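Local coordinates for cobalamin biosynthesis protein CobN (Mycobacterium tuberculosis, PDB 7C6O), which is the large, catalytic subunit of cobaltochelatase, which probably inserts cobalt into the corrin ring during cobalamin biosynthesis, at residues A1005-L1010 / A1020-V1025; L1010-S1015 / A1194-E1199. All blocks are in the same frame, centred on the assembly; numbering follows the deposited sequence.

Interaction 1: residues A1005-L1010 / A1020-V1025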
ATOM      1  N   ALA A1005       6.995  12.320  -6.711  1.00 17.18           N
ATOM      2  CA  ALA A1005       6.739  13.255  -7.798  1.00 15.41           C
ATOM      3  C   ALA A1005       7.679  14.452  -7.796  1.00 14.78           C
ATOM      4  O   ALA A1005       7.668  15.226  -8.759  1.00 16.00           O
ATOM      5  CB  ALA A1005       5.285  13.746  -7.748  1.00 18.81           C
ATOM      6  N   GLY A1006       8.475  14.631  -6.740  1.00 15.99           N
ATOM      7  CA  GLY A1006       9.558  15.590  -6.728  1.00 16.71           C
ATOM      8  C   GLY A1006       9.192  16.995  -6.299  1.00 15.42           C
ATOM      9  O   GLY A1006      10.083  17.755  -5.904  1.00 15.03           O
ATOM     10  N   LEU A1007       7.912  17.366  -6.352  1.00 15.87           N
ATOM     11  CA  LEU A1007       7.552  18.764  -6.134  1.00 17.07           C
ATOM     12  C   LEU A1007       7.550  19.152  -4.661  1.00 17.22           C
ATOM     13  O   LEU A1007       7.742  20.331  -4.342  1.00 16.38           O
ATOM     14  CB  LEU A1007       6.196  19.060  -6.772  1.00 15.94           C
ATOM     15  CG  LEU A1007       6.255  19.102  -8.301  1.00 17.02           C
ATOM     16  CD1 LEU A1007       4.899  19.426  -8.883  1.00 16.87           C
ATOM     17  CD2 LEU A1007       7.289  20.114  -8.773  1.00 18.46           C
ATOM     18  N   LEU A1008       7.332  18.200  -3.748  1.00 16.62           N
ATOM     19  CA  LEU A1008       7.508  18.514  -2.334  1.00 18.14           C
ATOM     20  C   LEU A1008       8.953  18.894  -2.044  1.00 17.56           C
ATOM     21  O   LEU A1008       9.218  19.878  -1.341  1.00 14.10           O
ATOM     22  CB  LEU A1008       7.082  17.335  -1.461  1.00 21.99           C
ATOM     23  CG  LEU A1008       7.272  17.520   0.046  1.00 27.35           C
ATOM     24  CD1 LEU A1008       6.484  18.720   0.548  1.00 29.08           C
ATOM     25  CD2 LEU A1008       6.872  16.261   0.801  1.00 30.73           C
ATOM     26  N   GLN A1009       9.903  18.128  -2.590  1.00 16.42           N
ATOM     27  CA  GLN A1009      11.312  18.473  -2.432  1.00 17.28           C
ATOM     28  C   GLN A1009      11.612  19.842  -3.029  1.00 16.26           C
ATOM     29  O   GLN A1009      12.360  20.634  -2.443  1.00 16.42           O
ATOM     30  CB  GLN A1009      12.195  17.403  -3.081  1.00 16.90           C
ATOM     31  CG  GLN A1009      12.259  16.084  -2.318  1.00 19.57           C
ATOM     32  CD  GLN A1009      11.040  15.200  -2.540  1.00 23.69           C
ATOM     33  OE1 GLN A1009      10.155  15.524  -3.332  1.00 25.61           O
ATOM     34  NE2 GLN A1009      10.994  14.073  -1.837  1.00 25.92           N
ATOM     35  N   LEU A1010      11.030  20.142  -4.192  1.00 14.80           N
ATOM     36  CA  LEU A1010      11.282  21.426  -4.838  1.00 14.93           C
ATOM     37  C   LEU A1010      10.753  22.581  -3.994  1.00 16.32           C
ATOM     38  O   LEU A1010      11.461  23.565  -3.752  1.00 16.23           O
ATOM     39  CB  LEU A1010      10.653  21.444  -6.232  1.00 14.87           C
ATOM     40  CG  LEU A1010      10.958  22.687  -7.070  1.00 16.58           C
ATOM     41  CD1 LEU A1010      12.451  22.765  -7.389  1.00 18.82           C
ATOM     42  CD2 LEU A1010      10.127  22.698  -8.344  1.00 16.02           C
ATOM     43  N   ALA A1020       8.236  26.674 -15.831  1.00 19.47           N
ATOM     44  CA  ALA A1020       9.210  25.798 -16.476  1.00 20.64           C
ATOM     45  C   ALA A1020       9.964  24.964 -15.449  1.00 16.40           C
ATOM     46  O   ALA A1020      10.284  23.798 -15.703  1.00 15.86           O
ATOM     47  CB  ALA A1020      10.184  26.619 -17.320  1.00 21.95           C
ATOM     48  N   ASP A1021      10.258  25.549 -14.285  1.00 18.09           N
ATOM     49  CA  ASP A1021      10.936  24.803 -13.229  1.00 17.79           C
ATOM     50  C   ASP A1021      10.025  23.735 -12.641  1.00 16.62           C
ATOM     51  O   ASP A1021      10.446  22.591 -12.436  1.00 17.28           O
ATOM     52  CB  ASP A1021      11.407  25.752 -12.128  1.00 16.52           C
ATOM     53  CG  ASP A1021      12.492  26.693 -12.596  1.00 20.79           C
ATOM     54  OD1 ASP A1021      13.293  26.305 -13.470  1.00 21.92           O
ATOM     55  OD2 ASP A1021      12.542  27.823 -12.079  1.00 20.37           O
ATOM     56  N   LEU A1022       8.775  24.100 -12.341  1.00 16.22           N
ATOM     57  CA  LEU A1022       7.818  23.124 -11.828  1.00 15.01           C
ATOM     58  C   LEU A1022       7.674  21.950 -12.787  1.00 15.97           C
ATOM     59  O   LEU A1022       7.727  20.784 -12.375  1.00 15.41           O
ATOM     60  CB  LEU A1022       6.461  23.793 -11.590  1.00 15.53           C
ATOM     61  CG  LEU A1022       6.418  24.947 -10.585  1.00 17.17           C
ATOM     62  CD1 LEU A1022       5.017  25.555 -10.516  1.00 15.44           C
ATOM     63  CD2 LEU A1022       6.877  24.487  -9.208  1.00 13.63           C
ATOM     64  N   ALA A1023       7.504  22.241 -14.079  1.00 16.99           N
ATOM     65  CA  ALA A1023       7.323  21.179 -15.062  1.00 16.57           C
ATOM     66  C   ALA A1023       8.582  20.334 -15.211  1.00 18.30           C
ATOM     67  O   ALA A1023       8.497  19.115 -15.398  1.00 17.36           O
ATOM     68  CB  ALA A1023       6.920  21.776 -16.411  1.00 17.73           C
ATOM     69  N   GLN A1024       9.761  20.963 -15.138  1.00 18.12           N
ATOM     70  CA  GLN A1024      11.003  20.211 -15.295  1.00 19.55           C
ATOM     71  C   GLN A1024      11.177  19.191 -14.177  1.00 18.41           C
ATOM     72  O   GLN A1024      11.579  18.048 -14.426  1.00 17.65           O
ATOM     73  CB  GLN A1024      12.202  21.160 -15.344  1.00 21.22           C
ATOM     74  CG  GLN A1024      13.533  20.436 -15.491  1.00 21.51           C
ATOM     75  CD  GLN A1024      14.722  21.373 -15.605  1.00 25.83           C
ATOM     76  OE1 GLN A1024      14.573  22.597 -15.583  1.00 27.68           O
ATOM     77  NE2 GLN A1024      15.916  20.799 -15.727  1.00 25.19           N
ATOM     78  N   VAL A1025      10.882  19.581 -12.937  1.00 18.42           N
ATOM     79  CA  VAL A1025      10.986  18.635 -11.828  1.00 16.68           C
ATOM     80  C   VAL A1025       9.927  17.548 -11.961  1.00 15.42           C
ATOM     81  O   VAL A1025      10.225  16.353 -11.849  1.00 16.50           O
ATOM     82  CB  VAL A1025      10.886  19.371 -10.480  1.00 17.95           C
ATOM     83  CG1 VAL A1025      10.734  18.371  -9.339  1.00 17.48           C
ATOM     84  CG2 VAL A1025      12.119  20.243 -10.264  1.00 15.82           C
TER
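Val1025 is the bump of this contact: its two methyls fit into a hollow formed by Gly1006, Leu1007 and Leu1010. One branch, CG1, lies directly on the bare backbone of Gly1006, 3.5 Å from its carbonyl O, with no side chain in between. Gly1006 also has a positive phi (88°) and occupies the N-cap position of helix 1007-1013. The other branch, CG2, sits against the fork of Leu1010, 3.7 Å from its CD2 and nearly as close to CD1. With CG trans to the backbone N (chi1 -174°), Leu1010 carries this fork across to helix 1019-1030.

The consecutive helices 1007-1013 and 1019-1030, joined by five residues and running in roughly opposite directions, form a splayed helical hairpin within the CobN/magnesium chelatase family region, and the interface is apolar: its side-chain contacts are made by methyl groups. Leu1007 reaches over with CD2, which rests 3.7 Å from the carbonyl O of Leu1022 and 3.9 Å from Val1025 CG1, the leucine and valine side chains slanting past each other. Leu1022 is a second knob, one turn earlier on its helix than Val1025. Its CD2 meets Leu1010 CD2 at 3.8 Å, with the two side chains crossing at roughly a right angle, and stands 4.4 Å from Leu1007 CD2. Leu1010 CD2 is therefore wedged between a valine methyl and a leucine methyl. Around this interlocked group, Tyr521 of helix 517-522 touches both Leu1010 and Val1025, Trp1016 touches Leu1010 and Leu1022, and Ala1083 of helix 1072-1089 covers Leu1022.

Interaction 2: residues L1010-S1015 / A1194-E1199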
ATOM      1  N   LEU A1010      11.030  20.142  -4.192  1.00 14.80           N
ATOM      2  CA  LEU A1010      11.282  21.426  -4.838  1.00 14.93           C
ATOM      3  C   LEU A1010      10.753  22.581  -3.994  1.00 16.32           C
ATOM      4  O   LEU A1010      11.461  23.565  -3.752  1.00 16.23           O
ATOM      5  CB  LEU A1010      10.653  21.444  -6.232  1.00 14.87           C
ATOM      6  CG  LEU A1010      10.958  22.687  -7.070  1.00 16.58           C
ATOM      7  CD1 LEU A1010      12.451  22.765  -7.389  1.00 18.82           C
ATOM      8  CD2 LEU A1010      10.127  22.698  -8.344  1.00 16.02           C
ATOM      9  N   ILE A1011       9.503  22.473  -3.531  1.00 16.15           N
ATOM     10  CA  ILE A1011       8.895  23.551  -2.753  1.00 16.22           C
ATOM     11  C   ILE A1011       9.658  23.770  -1.451  1.00 17.19           C
ATOM     12  O   ILE A1011       9.855  24.910  -1.012  1.00 19.21           O
ATOM     13  CB  ILE A1011       7.403  23.252  -2.507  1.00 19.92           C
ATOM     14  CG1 ILE A1011       6.535  23.887  -3.599  1.00 20.55           C
ATOM     15  CG2 ILE A1011       6.959  23.752  -1.138  1.00 21.17           C
ATOM     16  CD1 ILE A1011       6.847  23.422  -5.002  1.00 25.61           C
ATOM     17  N   ASP A1012      10.121  22.687  -0.824  1.00 17.18           N
ATOM     18  CA  ASP A1012      10.871  22.825   0.420  1.00 21.20           C
ATOM     19  C   ASP A1012      12.244  23.441   0.189  1.00 21.56           C
ATOM     20  O   ASP A1012      12.735  24.188   1.044  1.00 20.94           O
ATOM     21  CB  ASP A1012      10.995  21.467   1.111  1.00 21.18           C
ATOM     22  CG  ASP A1012       9.717  21.056   1.813  0.48 23.67           C
ATOM     23  OD1 ASP A1012       8.802  21.899   1.918  0.65 26.07           O
ATOM     24  OD2 ASP A1012       9.624  19.894   2.259  0.47 22.94           O
ATOM     25  N   SER A1013      12.875  23.152  -0.952  1.00 20.56           N
ATOM     26  CA  SER A1013      14.160  23.765  -1.267  1.00 23.03           C
ATOM     27  C   SER A1013      14.019  25.218  -1.689  1.00 22.44           C
ATOM     28  O   SER A1013      14.987  25.978  -1.579  1.00 22.27           O
ATOM     29  CB  SER A1013      14.859  22.994  -2.385  1.00 22.16           C
ATOM     30  OG  SER A1013      14.304  23.340  -3.645  1.00 22.40           O
ATOM     31  N   ARG A1014      12.846  25.606  -2.188  1.00 18.48           N
ATOM     32  CA  ARG A1014      12.544  26.941  -2.694  1.00 19.43           C
ATOM     33  C   ARG A1014      13.368  27.312  -3.923  1.00 19.75           C
ATOM     34  O   ARG A1014      13.332  28.467  -4.358  1.00 18.41           O
ATOM     35  CB  ARG A1014      12.715  28.012  -1.604  1.00 23.22           C
ATOM     36  CG  ARG A1014      11.981  27.693  -0.307  1.00 23.48           C
ATOM     37  CD  ARG A1014      11.926  28.895   0.628  1.00 26.64           C
ATOM     38  NE  ARG A1014      13.229  29.240   1.187  0.86 27.92           N
ATOM     39  CZ  ARG A1014      13.423  30.218   2.066  0.21 29.59           C
ATOM     40  NH1 ARG A1014      12.396  30.948   2.486  0.59 29.93           N
ATOM     41  NH2 ARG A1014      14.640  30.466   2.528  0.52 30.68           N
ATOM     42  N   SER A1015      14.090  26.359  -4.513  1.00 20.86           N
ATOM     43  CA  SER A1015      14.981  26.643  -5.642  1.00 23.02           C
ATOM     44  C   SER A1015      14.241  26.500  -6.976  1.00 20.94           C
ATOM     45  O   SER A1015      14.572  25.670  -7.825  1.00 20.69           O
ATOM     46  CB  SER A1015      16.203  25.733  -5.588  1.00 26.95           C
ATOM     47  OG  SER A1015      16.978  25.985  -4.429  1.00 34.96           O
ATOM     48  N   ALA A1194       5.504  31.614   9.272  1.00 15.37           N
ATOM     49  CA  ALA A1194       5.768  33.008   8.926  1.00 17.00           C
ATOM     50  C   ALA A1194       6.666  33.105   7.704  1.00 14.66           C
ATOM     51  O   ALA A1194       6.441  33.937   6.818  1.00 16.26           O
ATOM     52  CB  ALA A1194       6.395  33.734  10.116  1.00 17.15           C
ATOM     53  N   GLU A1195       7.685  32.247   7.631  1.00 15.70           N
ATOM     54  CA  GLU A1195       8.571  32.246   6.473  1.00 18.64           C
ATOM     55  C   GLU A1195       7.812  31.896   5.198  1.00 16.31           C
ATOM     56  O   GLU A1195       8.006  32.533   4.155  1.00 16.25           O
ATOM     57  CB  GLU A1195       9.719  31.268   6.703  1.00 22.18           C
ATOM     58  CG  GLU A1195      11.032  31.691   6.079  0.72 30.01           C
ATOM     59  CD  GLU A1195      12.155  30.725   6.397  0.74 32.97           C
ATOM     60  OE1 GLU A1195      12.006  29.522   6.098  0.80 34.60           O
ATOM     61  OE2 GLU A1195      13.177  31.168   6.959  0.64 34.16           O
ATOM     62  N   ARG A1196       6.937  30.888   5.261  1.00 13.70           N
ATOM     63  CA  ARG A1196       6.222  30.466   4.060  1.00 13.91           C
ATOM     64  C   ARG A1196       5.241  31.534   3.590  1.00 14.08           C
ATOM     65  O   ARG A1196       5.099  31.764   2.383  1.00 12.44           O
ATOM     66  CB  ARG A1196       5.496  29.144   4.308  1.00 14.25           C
ATOM     67  CG  ARG A1196       4.940  28.513   3.038  1.00 13.60           C
ATOM     68  CD  ARG A1196       6.057  27.963   2.166  1.00 16.55           C
ATOM     69  NE  ARG A1196       6.562  26.695   2.686  1.00 17.94           N
ATOM     70  CZ  ARG A1196       7.619  26.053   2.199  1.00 21.70           C
ATOM     71  NH1 ARG A1196       8.299  26.564   1.179  1.00 23.26           N
ATOM     72  NH2 ARG A1196       7.997  24.902   2.732  1.00 20.06           N
ATOM     73  N   LEU A1197       4.553  32.196   4.523  1.00 14.83           N
ATOM     74  CA  LEU A1197       3.623  33.249   4.132  1.00 15.10           C
ATOM     75  C   LEU A1197       4.364  34.440   3.536  1.00 13.89           C
ATOM     76  O   LEU A1197       3.901  35.045   2.561  1.00 16.39           O
ATOM     77  CB  LEU A1197       2.774  33.671   5.332  1.00 14.50           C
ATOM     78  CG  LEU A1197       1.834  32.580   5.860  1.00 14.11           C
ATOM     79  CD1 LEU A1197       1.397  32.867   7.288  1.00 17.55           C
ATOM     80  CD2 LEU A1197       0.620  32.435   4.947  1.00 14.19           C
ATOM     81  N   LEU A1198       5.529  34.777   4.094  1.00 15.42           N
ATOM     82  CA  LEU A1198       6.362  35.803   3.480  1.00 17.77           C
ATOM     83  C   LEU A1198       6.881  35.363   2.117  1.00 18.45           C
ATOM     84  O   LEU A1198       7.058  36.203   1.227  1.00 17.78           O
ATOM     85  CB  LEU A1198       7.519  36.165   4.411  1.00 18.29           C
ATOM     86  CG  LEU A1198       7.126  37.030   5.607  1.00 18.92           C
ATOM     87  CD1 LEU A1198       8.207  36.997   6.670  1.00 17.19           C
ATOM     88  CD2 LEU A1198       6.865  38.460   5.156  1.00 16.51           C
ATOM     89  N   GLU A1199       7.123  34.060   1.926  1.00 17.58           N
ATOM     90  CA  GLU A1199       7.520  33.583   0.603  1.00 17.53           C
ATOM     91  C   GLU A1199       6.382  33.734  -0.402  1.00 16.26           C
ATOM     92  O   GLU A1199       6.617  34.095  -1.561  1.00 16.96           O
ATOM     93  CB  GLU A1199       7.982  32.125   0.666  1.00 17.74           C
ATOM     94  CG  GLU A1199       8.345  31.555  -0.708  1.00 15.85           C
ATOM     95  CD  GLU A1199       8.707  30.078  -0.679  1.00 19.11           C
ATOM     96  OE1 GLU A1199       9.038  29.536  -1.755  1.00 22.22           O
ATOM     97  OE2 GLU A1199       8.661  29.462   0.408  1.00 17.57           O
TER
HETATM   98  O   HOH W   1       9.071  27.007  -2.424  1.00 15.79           O
HETATM   99  O   HOH W   2       9.477  29.736   2.831  1.00 26.89           O
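The carbonyl O of Ile1011 is gripped by two donors: Arg1196 NH1 reaches it at 3.2 Å, approaching from above the carbonyl plane, and a water donates to it at 2.6 Å. That water also donates to Glu1199 OE1, bridging the two helices. Bends at chi2 and chi3 (72° and 77°) fold the Arg1196 chain so that its guanidinium reaches helix 1007-1013; Ile1011 CG2 covers one face, and Asp1012 OD1 meets NH2 at 3.2 Å in a salt bridge whose hydrogen bond is weak.

Glu1199 braces the arginine from its own helix: its OE2, met on the syn side, forms a salt bridge of 3.0 Å with Arg1196 NH1. A second water donates to Glu1199 OE2 at 2.6 Å and accepts from NH1 of Arg1014, just past the end of helix 1007-1013. Arg1014 CD lies 3.3 Å from Glu1199 OE2, so the aliphatic stem of the arginine lies against the acid while its guanidinium is turned 80° from the carboxylate plane. Asp1148 pairs with Arg1196 NE and Arg1203 with Glu1199 OE1, so both groups are also held from outside and their charges are probably well compensated. Farther out, Glu1195 OE1 lies over a face of the Arg1014 guanidinium, 3.9 Å from NH1, a long pairing of charges alone.

At the helix end, Ser1013 OG accepts from Ser1015 N at 3.1 Å in an ST turn, just where Arg1014 leaves the helix with positive phi. Together Asp1012, Arg1196 and Glu1199 form a salt-bridge network that joins this helix terminus to helix 1187-1203.

Overall arrangement
Interactions 1 and 2 both use the short helix 1007-1013, and their centres lie 14 Å apart. Leu1010 belongs to both ranges, but its side chain packs in interaction 1, whereas in interaction 2 it touches nothing across and its carbonyl O takes bonds from its own helix end. The N-terminal part of the helix meets its sequence neighbour 1019-1030 through buried apolar groups; the C-terminal part meets segment 1194-1199, 179 residues further along the chain, through charges and waters at a partly exposed surface. Helix 517-522 touches the shared helix near both. The contact centres lie about 24 and 30 Å from the chain centre, and the sodium ion is bound elsewhere, by Asp125 and Ser127.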